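Local coordinates for protein blue-light-activated histidine kinase 2 (Erythrobacter litoralis HTCC2594, PDB 4R38) that senses blue light through a flavin-binding LOV domain, the part present here, and phosphorylates protein histidine from ATP, a photosensitive kinase activity involved in bacterial virulence, at residues F63-K68 with E89-Y94; N103-G108 with G122-M127; I31-E36 with K116-V121. One frame throughout, in Å; residues are numbered along the deposited sequence.

Contact 1. Residues F63-K68 with E89-Y94; sequences FLQGEK and ETIYNY. With RBF (riboflavin), chain E.
Residues 63-68, the end of a 3-10 turn and the loop after it, which follow Cys61 in this LOV domain, meet edge strand 89-94 in a contact that closes around the pyrimidine end of the riboflavin. Cys61, annotated as the site of flavin attachment, carries no such bond in this structure. Leu64 O receives Tyr94 N at 2.7 Å, within the carbonyl plane but with a bent N-H angle of 136°, and the same oxygen lies close to Asn93 CA. A water reinforces this junction by donating to both Phe63 O and Tyr94 O. Farther along, the Tyr94 ring reaches across Gly66, whose CA is 3.3 Å from Tyr94 CE2, and its hydroxyl accepts the amide of Lys68 (N to OH, 3.1 Å). The extended Lys68 chain then runs side by side with Tyr92.

On the flavin side, two carboxamides share the carbonyl O2. Gln65 points CG away from its own carbonyl carbon (chi1 -67°) and stretches out, which brings NE2 to riboflavin O4' at 2.8 Å in an almost straight bond (174°) and to riboflavin O2 at 2.9 Å. One amide nitrogen thus grips ribityl chain and ring together. Asn93 pairs with the pyrimidine ring through both ends of its amide: OD1 accepts riboflavin N3 at 2.9 Å, while ND2 donates to riboflavin O2 at 2.9 Å. Asn93 ND2 also donates to Tyr92 O, above that carbonyl's plane, and Asn103 ND2 donates to Asn93 OD1, fixing the amide's rotation.

Leu64 packs against Phe45 and Thr49 of helix 43-49, Gln65 and Ile91 touch Val74 of helix 71-82, and strand 89-94 is hydrogen-bonded to strand 100-109.

Contact 2. Residues N103-G108 with G122-M127; sequences NHLLMG and GIQVDM. With RBF (riboflavin), chain E.
Asn103 and Gln124 project from the same face of two paired strands, their side chains slanting across one another with amide planes 68° apart. The contact between them is made by Asn103 OD1 against Gln124 CB, at 3.3 Å; this oxygen is buried and has no hydrogen-bond partner in the model. Both amide nitrogens turn to the flavin, but only through weak bonds: Asn103 ND2 to riboflavin O4 at 3.1 Å, and Gln124 NE2 to riboflavin O4 and N5. Their other partners are Asn93 OD1 for Asn103 ND2 and Thr27 OG1 for Gln124 NE2, while Gln124 OE1 is bonded to Ser25 OG. Gln124 bends at chi2 (82°), which brings its amide beside N5.

The strands form the antiparallel hairpin 100-109/119-128 of the PAS-fold sheet, and this face is the floor of the LOV flavin pocket. Leu105, with CG anti to its amide nitrogen (chi1 176°), lays CD1 3.4 Å from riboflavin N5 and CD2 against riboflavin C4A and C10. Met107 SD reaches riboflavin C8 at 3.4 Å, and opposite Met107 the bare Gly122 lets the strands approach to 3.9 Å between CA atoms.

On the other face, Leu106 CD1 meets Ile123 CG1, and Met127 brings CE obliquely to the His104 imidazole, which is hydrogen-bonded to Glu88. Reciprocal backbone bonds join His104 with Val125 and Leu106 with Ile123.

Contact 3. Residues I31-E36 with K116-V121; sequences ISQDDE and KCRYFV. With RBF (riboflavin), chain E.
The loop linking strands 25-30 and 38-41 of the PAS sheet packs, through Ile31 and Ser32, on the residues leading into strand 119-128 and on Phe120 near its start, close to the dimethylbenzene end of the flavin. Ile31 N donates to Arg118 O at 2.8 Å; the amide sits nearly in line with that C=O, although the N-H angle is only 134°. This bond lies just beyond the regular pairing of strand 25-30 with strand 119-128, in which Ala29 is bonded to Phe120. The loop then makes a type II turn, from Gln33 to Glu36, closed by Glu36 N to Gln33 O.

Ile31 carries the apolar part of the contact. Its CG1 is set between backbone N and carbonyl carbon (chi1 65°), an orientation that places CD1 between Cys117 and Phe120. There CD1 lies 3.4 Å from Cys117 O, 4.0 Å from Cys117 SG and, approaching the ring obliquely, 3.5 Å from Phe120 CD2. Cys117 SG stands at the edge of the Phe120 ring, in its plane, and is joined to Cys84 by a disulfide. Phe120 itself reaches the flavin: its CB is 3.9 Å from riboflavin C8M, and its backbone O lies 3.6 Å from riboflavin C7M.

Toward solvent, Ser32 OG sits over the centre of the Arg118 guanidinium, 3.1 Å from Arg118 CZ, on one face of the group. The angles to the terminal nitrogens are too poor for hydrogen bonds. Both groups are instead held by Asp30, whose OD1 bonds Ser32 OG and whose OD2 makes a salt bridge with Arg118 NH2 and also receives Gln33 NE2. Asp30 thus gathers three side chains, and its negative charge probably offsets that of Arg118; Ser32 OG is held by Asp30 rather than by the guanidinium it covers.

Overall arrangement
From the N terminus, residues 31-36 follow strand 25-30 and wait 80 residues for their partner in 116-121, so contact 3 spans most of the domain. Within that long loop, contact 1 opens at 63-68 and closes at 89-94 across helix 71-82, tying the helical region to the edge strand. Strand 100-109 comes next and opens contact 2, which closes only after 116-121 has passed; contacts 2 and 3 therefore cross, and share strand 119-128. Backbone bonds along the sheet connect contact 1 to contact 2 and contact 2 to contact 3. Contacts 1 and 3, centred about 21 Å apart, meet opposite ends of the riboflavin ring system.

Contact 1. Residues F63-K68 with E89-Y94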
loop_
_atom_site.group_PDB
_atom_site.type_symbol
_atom_site.label_atom_id
_atom_site.label_comp_id
_atom_site.label_asym_id
_atom_site.label_seq_id
_atom_site.Cartn_x
_atom_site.Cartn_y
_atom_site.Cartn_z
ATOM N N PHE A 63 -5.018 6.750 -1.507
ATOM C CA PHE A 63 -5.719 7.301 -2.675
ATOM C C PHE A 63 -6.367 6.161 -3.488
ATOM O O PHE A 63 -7.215 6.400 -4.343
ATOM C CB PHE A 63 -4.757 8.108 -3.557
ATOM C CG PHE A 63 -3.604 7.300 -4.091
ATOM C CD1 PHE A 63 -3.751 6.520 -5.229
ATOM C CD2 PHE A 63 -2.388 7.302 -3.445
ATOM C CE1 PHE A 63 -2.715 5.779 -5.709
ATOM C CE2 PHE A 63 -1.330 6.554 -3.927
ATOM C CZ PHE A 63 -1.503 5.782 -5.060
ATOM N N LEU A 64 -5.959 4.922 -3.217
ATOM C CA LEU A 64 -6.562 3.761 -3.880
ATOM C C LEU A 64 -7.887 3.335 -3.268
ATOM O O LEU A 64 -8.619 2.538 -3.851
ATOM C CB LEU A 64 -5.596 2.566 -3.815
ATOM C CG LEU A 64 -4.325 2.635 -4.654
ATOM C CD1 LEU A 64 -3.475 1.397 -4.369
ATOM C CD2 LEU A 64 -4.694 2.759 -6.138
ATOM N N GLN A 65 -8.194 3.869 -2.091
ATOM C CA GLN A 65 -9.408 3.497 -1.370
ATOM C C GLN A 65 -10.600 4.348 -1.799
ATOM O O GLN A 65 -10.461 5.373 -2.474
ATOM C CB GLN A 65 -9.193 3.613 0.145
ATOM C CG GLN A 65 -8.202 2.595 0.676
ATOM C CD GLN A 65 -7.639 2.918 2.045
ATOM O OE1 GLN A 65 -8.174 3.760 2.802
ATOM N NE2 GLN A 65 -6.553 2.231 2.386
ATOM N N GLY A 66 -11.783 3.894 -1.428
ATOM C CA GLY A 66 -12.986 4.639 -1.737
ATOM C C GLY A 66 -14.189 4.228 -0.923
ATOM O O GLY A 66 -14.065 3.661 0.162
ATOM N N GLU A 67 -15.362 4.488 -1.495
ATOM C CA GLU A 67 -16.605 4.435 -0.769
ATOM C C GLU A 67 -16.876 3.038 -0.195
ATOM O O GLU A 67 -17.429 2.911 0.898
ATOM C CB GLU A 67 -17.750 4.906 -1.698
ATOM C CG GLU A 67 -17.634 6.387 -2.159
ATOM C CD GLU A 67 -16.266 6.769 -2.784
ATOM O OE1 GLU A 67 -15.627 5.917 -3.464
ATOM O OE2 GLU A 67 -15.821 7.924 -2.574
ATOM N N LYS A 68 -16.466 1.996 -0.911
ATOM C CA LYS A 68 -16.740 0.620 -0.487
ATOM C C LYS A 68 -15.664 0.010 0.428
ATOM O O LYS A 68 -15.834 -1.088 0.953
ATOM C CB LYS A 68 -16.932 -0.276 -1.716
ATOM C CG LYS A 68 -18.118 0.107 -2.604
ATOM C CD LYS A 68 -18.218 -0.861 -3.780
ATOM C CE LYS A 68 -19.403 -0.561 -4.695
ATOM N NZ LYS A 68 -19.456 -1.528 -5.833
ATOM N N GLU A 89 -4.239 -8.083 4.623
ATOM C CA GLU A 89 -5.658 -7.731 4.512
ATOM C C GLU A 89 -6.064 -7.708 3.042
ATOM O O GLU A 89 -5.288 -7.283 2.189
ATOM C CB GLU A 89 -5.947 -6.325 5.072
ATOM C CG GLU A 89 -5.814 -6.160 6.572
ATOM C CD GLU A 89 -6.893 -6.890 7.346
ATOM O OE1 GLU A 89 -8.025 -7.039 6.821
ATOM O OE2 GLU A 89 -6.600 -7.314 8.488
ATOM N N THR A 90 -7.294 -8.134 2.755
ATOM C CA THR A 90 -7.885 -7.934 1.438
ATOM C C THR A 90 -8.824 -6.727 1.488
ATOM O O THR A 90 -9.801 -6.733 2.225
ATOM C CB THR A 90 -8.630 -9.184 0.987
ATOM O OG1 THR A 90 -7.721 -10.295 1.009
ATOM C CG2 THR A 90 -9.189 -9.011 -0.421
ATOM N N ILE A 91 -8.517 -5.705 0.694
ATOM C CA ILE A 91 -9.169 -4.399 0.805
ATOM C C ILE A 91 -9.674 -3.951 -0.579
ATOM O O ILE A 91 -9.050 -4.224 -1.604
ATOM C CB ILE A 91 -8.178 -3.379 1.413
ATOM C CG1 ILE A 91 -8.886 -2.102 1.845
ATOM C CG2 ILE A 91 -7.004 -3.117 0.442
ATOM C CD1 ILE A 91 -7.997 -1.159 2.653
ATOM N N TYR A 92 -10.827 -3.308 -0.622
ATOM C CA TYR A 92 -11.375 -2.820 -1.882
ATOM C C TYR A 92 -10.719 -1.514 -2.305
ATOM O O TYR A 92 -10.698 -0.537 -1.559
ATOM C CB TYR A 92 -12.888 -2.635 -1.775
ATOM C CG TYR A 92 -13.593 -2.639 -3.122
ATOM C CD1 TYR A 92 -13.902 -3.837 -3.757
ATOM C CD2 TYR A 92 -13.942 -1.452 -3.758
ATOM C CE1 TYR A 92 -14.554 -3.851 -4.982
ATOM C CE2 TYR A 92 -14.580 -1.460 -5.000
ATOM C CZ TYR A 92 -14.892 -2.660 -5.593
ATOM O OH TYR A 92 -15.530 -2.681 -6.817
ATOM N N ASN A 93 -10.195 -1.512 -3.517
ATOM C CA ASN A 93 -9.444 -0.389 -4.040
ATOM C C ASN A 93 -10.037 -0.038 -5.392
ATOM O O ASN A 93 -10.877 -0.777 -5.922
ATOM C CB ASN A 93 -7.966 -0.726 -4.230
ATOM C CG ASN A 93 -7.093 -0.566 -2.952
ATOM O OD1 ASN A 93 -5.892 -0.811 -3.013
ATOM N ND2 ASN A 93 -7.692 -0.159 -1.820
ATOM N N TYR A 94 -9.568 1.073 -5.953
ATOM C CA TYR A 94 -10.078 1.592 -7.201
ATOM C C TYR A 94 -8.901 1.977 -8.073
ATOM O O TYR A 94 -7.970 2.640 -7.616
ATOM C CB TYR A 94 -10.938 2.838 -6.931
ATOM C CG TYR A 94 -12.183 2.556 -6.106
ATOM C CD1 TYR A 94 -13.405 2.341 -6.719
ATOM C CD2 TYR A 94 -12.119 2.478 -4.713
ATOM C CE1 TYR A 94 -14.569 2.087 -5.965
ATOM C CE2 TYR A 94 -13.253 2.224 -3.952
ATOM C CZ TYR A 94 -14.481 2.026 -4.587
ATOM O OH TYR A 94 -15.599 1.764 -3.842
HETATM N N1 RBF E . -3.804 0.714 1.192
HETATM C C2 RBF E . -4.560 0.401 0.107
HETATM O O2 RBF E . -5.748 0.665 0.100
HETATM N N3 RBF E . -3.975 -0.217 -0.962
HETATM C C4 RBF E . -2.645 -0.448 -1.022
HETATM O O4 RBF E . -2.132 -1.011 -2.017
HETATM C C4A RBF E . -1.815 -0.069 0.063
HETATM N N5 RBF E . -0.466 -0.226 0.059
HETATM C C5A RBF E . 0.275 0.163 1.111
HETATM C C6 RBF E . 1.687 -0.007 1.145
HETATM C C7 RBF E . 2.454 0.413 2.229
HETATM C C7M RBF E . 3.982 0.169 2.146
HETATM C C8 RBF E . 1.823 0.993 3.329
HETATM C C8M RBF E . 2.555 1.472 4.584
HETATM C C9 RBF E . 0.465 1.153 3.324
HETATM C C9A RBF E . -0.353 0.743 2.231
HETATM N N10 RBF E . -1.720 0.959 2.260
HETATM C C10 RBF E . -2.479 0.547 1.174
HETATM C "C1'" RBF E . -2.430 1.485 3.427
HETATM C "C2'" RBF E . -2.680 2.988 3.475
HETATM O "O2'" RBF E . -1.573 3.620 2.975
HETATM C "C3'" RBF E . -2.933 3.402 4.922
HETATM O "O3'" RBF E . -1.782 3.177 5.687
HETATM C "C4'" RBF E . -4.080 2.613 5.547
HETATM O "O4'" RBF E . -5.278 2.812 4.842
HETATM C "C5'" RBF E . -4.285 3.020 7.001
HETATM O "O5'" RBF E . -4.558 4.408 7.085
HETATM O O HOH W 1 -7.990 5.154 -7.064
#

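Contact 2. Residues N103-G108 with G122-M127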
loop_
_atom_site.group_PDB
_atom_site.type_symbol
_atom_site.label_atom_id
_atom_site.label_comp_id
_atom_site.label_asym_id
_atom_site.label_seq_id
_atom_site.Cartn_x
_atom_site.Cartn_y
_atom_site.Cartn_z
ATOM N N ASN A 103 -7.804 -5.970 -3.489
ATOM C CA ASN A 103 -6.362 -5.906 -3.389
ATOM C C ASN A 103 -5.973 -6.681 -2.149
ATOM O O ASN A 103 -6.355 -6.318 -1.038
ATOM C CB ASN A 103 -5.943 -4.440 -3.268
ATOM C CG ASN A 103 -4.426 -4.239 -3.210
ATOM O OD1 ASN A 103 -3.620 -5.183 -3.013
ATOM N ND2 ASN A 103 -4.019 -3.006 -3.395
ATOM N N HIS A 104 -5.254 -7.783 -2.350
ATOM C CA HIS A 104 -4.715 -8.549 -1.240
ATOM C C HIS A 104 -3.359 -7.956 -0.940
ATOM O O HIS A 104 -2.400 -8.156 -1.672
ATOM C CB HIS A 104 -4.590 -10.027 -1.611
ATOM C CG HIS A 104 -4.221 -10.913 -0.461
ATOM N ND1 HIS A 104 -4.934 -12.044 -0.131
ATOM C CD2 HIS A 104 -3.196 -10.842 0.420
ATOM C CE1 HIS A 104 -4.381 -12.619 0.923
ATOM N NE2 HIS A 104 -3.324 -11.911 1.276
ATOM N N LEU A 105 -3.304 -7.209 0.150
ATOM C CA LEU A 105 -2.124 -6.471 0.537
ATOM C C LEU A 105 -1.396 -7.226 1.649
ATOM O O LEU A 105 -2.016 -7.688 2.607
ATOM C CB LEU A 105 -2.565 -5.083 1.028
ATOM C CG LEU A 105 -1.540 -4.103 1.586
ATOM C CD1 LEU A 105 -0.536 -3.614 0.552
ATOM C CD2 LEU A 105 -2.290 -2.905 2.191
ATOM N N LEU A 106 -0.092 -7.381 1.497
ATOM C CA LEU A 106 0.768 -7.910 2.545
ATOM C C LEU A 106 1.839 -6.884 2.783
ATOM O O LEU A 106 2.572 -6.536 1.864
ATOM C CB LEU A 106 1.456 -9.214 2.130
ATOM C CG LEU A 106 0.537 -10.377 1.850
ATOM C CD1 LEU A 106 0.107 -10.347 0.400
ATOM C CD2 LEU A 106 1.279 -11.666 2.158
ATOM N N MET A 107 1.975 -6.417 4.011
ATOM C CA MET A 107 3.003 -5.436 4.261
ATOM C C MET A 107 3.568 -5.560 5.655
ATOM O O MET A 107 3.076 -6.315 6.488
ATOM C CB MET A 107 2.441 -4.030 4.011
ATOM C CG MET A 107 1.454 -3.619 5.042
ATOM S SD MET A 107 0.874 -1.924 4.896
ATOM C CE MET A 107 -0.064 -1.720 6.407
ATOM N N GLY A 108 4.662 -4.850 5.870
ATOM C CA GLY A 108 5.346 -4.873 7.136
ATOM C C GLY A 108 6.645 -4.096 7.070
ATOM O O GLY A 108 6.986 -3.505 6.047
ATOM N N GLY A 122 5.304 -3.221 1.094
ATOM C CA GLY A 122 4.054 -3.918 0.836
ATOM C C GLY A 122 4.036 -4.501 -0.571
ATOM O O GLY A 122 4.611 -3.922 -1.500
ATOM N N ILE A 123 3.413 -5.666 -0.726
ATOM C CA ILE A 123 3.075 -6.151 -2.055
ATOM C C ILE A 123 1.570 -6.191 -2.183
ATOM O O ILE A 123 0.848 -6.341 -1.183
ATOM C CB ILE A 123 3.668 -7.538 -2.375
ATOM C CG1 ILE A 123 3.155 -8.578 -1.383
ATOM C CG2 ILE A 123 5.180 -7.442 -2.384
ATOM C CD1 ILE A 123 3.565 -9.983 -1.748
ATOM N N GLN A 124 1.109 -5.982 -3.416
ATOM C CA GLN A 124 -0.291 -5.969 -3.748
ATOM C C GLN A 124 -0.560 -7.029 -4.785
ATOM O O GLN A 124 0.128 -7.099 -5.807
ATOM C CB GLN A 124 -0.684 -4.639 -4.362
ATOM C CG GLN A 124 -0.552 -3.494 -3.428
ATOM C CD GLN A 124 0.839 -2.929 -3.306
ATOM O OE1 GLN A 124 1.712 -3.167 -4.139
ATOM N NE2 GLN A 124 1.050 -2.141 -2.252
ATOM N N VAL A 125 -1.584 -7.824 -4.520
ATOM C CA VAL A 125 -2.036 -8.845 -5.449
ATOM C C VAL A 125 -3.484 -8.556 -5.826
ATOM O O VAL A 125 -4.370 -8.516 -4.970
ATOM C CB VAL A 125 -1.973 -10.244 -4.821
ATOM C CG1 VAL A 125 -2.437 -11.300 -5.834
ATOM C CG2 VAL A 125 -0.574 -10.546 -4.332
ATOM N N ASP A 126 -3.706 -8.344 -7.116
ATOM C CA ASP A 126 -5.027 -8.100 -7.676
ATOM C C ASP A 126 -5.870 -9.379 -7.652
ATOM O O ASP A 126 -5.560 -10.337 -8.376
ATOM C CB ASP A 126 -4.830 -7.615 -9.112
ATOM C CG ASP A 126 -6.092 -7.070 -9.749
ATOM O OD1 ASP A 126 -7.220 -7.345 -9.270
ATOM O OD2 ASP A 126 -5.931 -6.364 -10.767
ATOM N N MET A 127 -6.932 -9.390 -6.837
ATOM C CA MET A 127 -7.817 -10.551 -6.731
ATOM C C MET A 127 -9.080 -10.371 -7.583
ATOM O O MET A 127 -9.988 -11.202 -7.532
ATOM C CB MET A 127 -8.220 -10.795 -5.273
ATOM C CG MET A 127 -7.063 -11.039 -4.322
ATOM S SD MET A 127 -6.205 -12.551 -4.749
ATOM C CE MET A 127 -4.810 -12.581 -3.607
HETATM N N1 RBF E . -3.804 0.714 1.192
HETATM C C2 RBF E . -4.560 0.401 0.107
HETATM O O2 RBF E . -5.748 0.665 0.100
HETATM N N3 RBF E . -3.975 -0.217 -0.962
HETATM C C4 RBF E . -2.645 -0.448 -1.022
HETATM O O4 RBF E . -2.132 -1.011 -2.017
HETATM C C4A RBF E . -1.815 -0.069 0.063
HETATM N N5 RBF E . -0.466 -0.226 0.059
HETATM C C5A RBF E . 0.275 0.163 1.111
HETATM C C6 RBF E . 1.687 -0.007 1.145
HETATM C C7 RBF E . 2.454 0.413 2.229
HETATM C C7M RBF E . 3.982 0.169 2.146
HETATM C C8 RBF E . 1.823 0.993 3.329
HETATM C C8M RBF E . 2.555 1.472 4.584
HETATM C C9 RBF E . 0.465 1.153 3.324
HETATM C C9A RBF E . -0.353 0.743 2.231
HETATM N N10 RBF E . -1.720 0.959 2.260
HETATM C C10 RBF E . -2.479 0.547 1.174
HETATM C "C1'" RBF E . -2.430 1.485 3.427
HETATM C "C2'" RBF E . -2.680 2.988 3.475
HETATM O "O2'" RBF E . -1.573 3.620 2.975
HETATM C "C3'" RBF E . -2.933 3.402 4.922
HETATM O "O3'" RBF E . -1.782 3.177 5.687
HETATM C "C4'" RBF E . -4.080 2.613 5.547
HETATM O "O4'" RBF E . -5.278 2.812 4.842
HETATM C "C5'" RBF E . -4.285 3.020 7.001
HETATM O "O5'" RBF E . -4.558 4.408 7.085
#

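Contact 3. Residues I31-E36 with K116-V121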
loop_
_atom_site.group_PDB
_atom_site.type_symbol
_atom_site.label_atom_id
_atom_site.label_comp_id
_atom_site.label_asym_id
_atom_site.label_seq_id
_atom_site.Cartn_x
_atom_site.Cartn_y
_atom_site.Cartn_z
ATOM N N ILE A 31 7.380 5.657 6.717
ATOM C CA ILE A 31 6.324 5.870 7.708
ATOM C C ILE A 31 6.744 6.797 8.843
ATOM O O ILE A 31 5.958 7.051 9.757
ATOM C CB ILE A 31 5.749 4.535 8.279
ATOM C CG1 ILE A 31 6.786 3.760 9.079
ATOM C CG2 ILE A 31 5.151 3.689 7.128
ATOM C CD1 ILE A 31 6.192 2.720 9.993
ATOM N N SER A 32 7.951 7.325 8.771
ATOM C CA SER A 32 8.371 8.312 9.747
ATOM C C SER A 32 7.982 9.705 9.241
ATOM O O SER A 32 7.934 10.648 10.018
ATOM C CB SER A 32 9.883 8.217 9.996
ATOM O OG SER A 32 10.590 8.891 8.976
ATOM N N GLN A 33 7.732 9.838 7.937
ATOM C CA GLN A 33 7.316 11.130 7.368
ATOM C C GLN A 33 5.824 11.362 7.507
ATOM O O GLN A 33 5.032 10.427 7.526
ATOM C CB GLN A 33 7.667 11.239 5.885
ATOM C CG GLN A 33 9.158 11.393 5.612
ATOM C CD GLN A 33 9.448 11.631 4.145
ATOM O OE1 GLN A 33 8.915 12.557 3.541
ATOM N NE2 GLN A 33 10.295 10.792 3.563
ATOM N N ASP A 34 5.430 12.630 7.572
ATOM C CA ASP A 34 4.036 12.959 7.705
ATOM C C ASP A 34 3.157 12.279 6.643
ATOM O O ASP A 34 3.364 12.434 5.446
ATOM C CB ASP A 34 3.865 14.464 7.634
ATOM C CG ASP A 34 2.453 14.882 7.904
ATOM O OD1 ASP A 34 2.097 15.027 9.092
ATOM O OD2 ASP A 34 1.696 15.041 6.926
ATOM N N ASP A 35 2.176 11.530 7.131
ATOM C CA ASP A 35 1.172 10.836 6.314
ATOM C C ASP A 35 1.731 9.633 5.553
ATOM O O ASP A 35 1.098 9.161 4.611
ATOM C CB ASP A 35 0.446 11.771 5.346
ATOM C CG ASP A 35 -0.998 11.286 5.027
ATOM O OD1 ASP A 35 -1.593 10.595 5.881
ATOM O OD2 ASP A 35 -1.525 11.578 3.930
ATOM N N GLU A 36 2.895 9.148 5.972
ATOM C CA GLU A 36 3.443 7.874 5.473
ATOM C C GLU A 36 3.445 7.776 3.944
ATOM O O GLU A 36 2.813 6.871 3.371
ATOM C CB GLU A 36 2.609 6.719 6.018
ATOM C CG GLU A 36 2.555 6.647 7.510
ATOM C CD GLU A 36 1.467 7.519 8.082
ATOM O OE1 GLU A 36 0.322 7.508 7.539
ATOM O OE2 GLU A 36 1.757 8.227 9.073
ATOM N N LYS A 116 13.884 2.074 15.046
ATOM C CA LYS A 116 13.149 3.285 14.672
ATOM C C LYS A 116 12.024 2.996 13.669
ATOM O O LYS A 116 11.155 3.845 13.456
ATOM C CB LYS A 116 14.107 4.338 14.097
ATOM C CG LYS A 116 15.158 4.847 15.098
ATOM C CD LYS A 116 14.508 5.463 16.333
ATOM C CE LYS A 116 15.524 6.071 17.292
ATOM N NZ LYS A 116 14.862 6.564 18.540
ATOM N N CYS A 117 12.061 1.805 13.068
ATOM C CA CYS A 117 11.049 1.344 12.098
ATOM C C CYS A 117 10.574 2.405 11.106
ATOM O O CYS A 117 9.410 2.805 11.091
ATOM C CB CYS A 117 9.861 0.750 12.829
ATOM S SG CYS A 117 8.607 0.044 11.713
ATOM N N ARG A 118 11.482 2.828 10.246
ATOM C CA ARG A 118 11.229 3.952 9.368
ATOM C C ARG A 118 10.491 3.581 8.090
ATOM O O ARG A 118 9.725 4.361 7.573
ATOM C CB ARG A 118 12.567 4.593 9.013
ATOM C CG ARG A 118 12.474 5.655 7.964
ATOM C CD ARG A 118 13.749 6.480 7.916
ATOM N NE ARG A 118 13.408 7.705 7.237
ATOM C CZ ARG A 118 13.418 8.918 7.776
ATOM N NH1 ARG A 118 13.886 9.132 9.012
ATOM N NH2 ARG A 118 13.031 9.929 7.026
ATOM N N TYR A 119 10.775 2.400 7.555
ATOM C CA TYR A 119 10.242 2.025 6.260
ATOM C C TYR A 119 9.335 0.809 6.337
ATOM O O TYR A 119 9.596 -0.136 7.084
ATOM C CB TYR A 119 11.391 1.699 5.304
ATOM C CG TYR A 119 12.360 2.846 5.069
ATOM C CD1 TYR A 119 12.055 3.870 4.165
ATOM C CD2 TYR A 119 13.547 2.919 5.770
ATOM C CE1 TYR A 119 12.966 4.912 3.946
ATOM C CE2 TYR A 119 14.445 3.938 5.558
ATOM C CZ TYR A 119 14.141 4.947 4.662
ATOM O OH TYR A 119 15.054 5.971 4.470
ATOM N N PHE A 120 8.306 0.835 5.508
ATOM C CA PHE A 120 7.373 -0.278 5.393
ATOM C C PHE A 120 7.394 -0.670 3.940
ATOM O O PHE A 120 7.447 0.186 3.065
ATOM C CB PHE A 120 5.966 0.141 5.810
ATOM C CG PHE A 120 5.477 -0.511 7.082
ATOM C CD1 PHE A 120 4.325 -1.274 7.081
ATOM C CD2 PHE A 120 6.158 -0.342 8.271
ATOM C CE1 PHE A 120 3.884 -1.879 8.240
ATOM C CE2 PHE A 120 5.712 -0.956 9.438
ATOM C CZ PHE A 120 4.577 -1.705 9.415
ATOM N N VAL A 121 7.338 -1.973 3.691
ATOM C CA VAL A 121 7.221 -2.498 2.347
ATOM C C VAL A 121 5.935 -3.279 2.264
ATOM O O VAL A 121 5.509 -3.895 3.249
ATOM C CB VAL A 121 8.427 -3.440 1.972
ATOM C CG1 VAL A 121 8.520 -4.644 2.906
ATOM C CG2 VAL A 121 8.330 -3.910 0.517
HETATM N N1 RBF E . -3.804 0.714 1.192
HETATM C C2 RBF E . -4.560 0.401 0.107
HETATM O O2 RBF E . -5.748 0.665 0.100
HETATM N N3 RBF E . -3.975 -0.217 -0.962
HETATM C C4 RBF E . -2.645 -0.448 -1.022
HETATM O O4 RBF E . -2.132 -1.011 -2.017
HETATM C C4A RBF E . -1.815 -0.069 0.063
HETATM N N5 RBF E . -0.466 -0.226 0.059
HETATM C C5A RBF E . 0.275 0.163 1.111
HETATM C C6 RBF E . 1.687 -0.007 1.145
HETATM C C7 RBF E . 2.454 0.413 2.229
HETATM C C7M RBF E . 3.982 0.169 2.146
HETATM C C8 RBF E . 1.823 0.993 3.329
HETATM C C8M RBF E . 2.555 1.472 4.584
HETATM C C9 RBF E . 0.465 1.153 3.324
HETATM C C9A RBF E . -0.353 0.743 2.231
HETATM N N10 RBF E . -1.720 0.959 2.260
HETATM C C10 RBF E . -2.479 0.547 1.174
HETATM C "C1'" RBF E . -2.430 1.485 3.427
HETATM C "C2'" RBF E . -2.680 2.988 3.475
HETATM O "O2'" RBF E . -1.573 3.620 2.975
HETATM C "C3'" RBF E . -2.933 3.402 4.922
HETATM O "O3'" RBF E . -1.782 3.177 5.687
HETATM C "C4'" RBF E . -4.080 2.613 5.547
HETATM O "O4'" RBF E . -5.278 2.812 4.842
HETATM C "C5'" RBF E . -4.285 3.020 7.001
HETATM O "O5'" RBF E . -4.558 4.408 7.085
#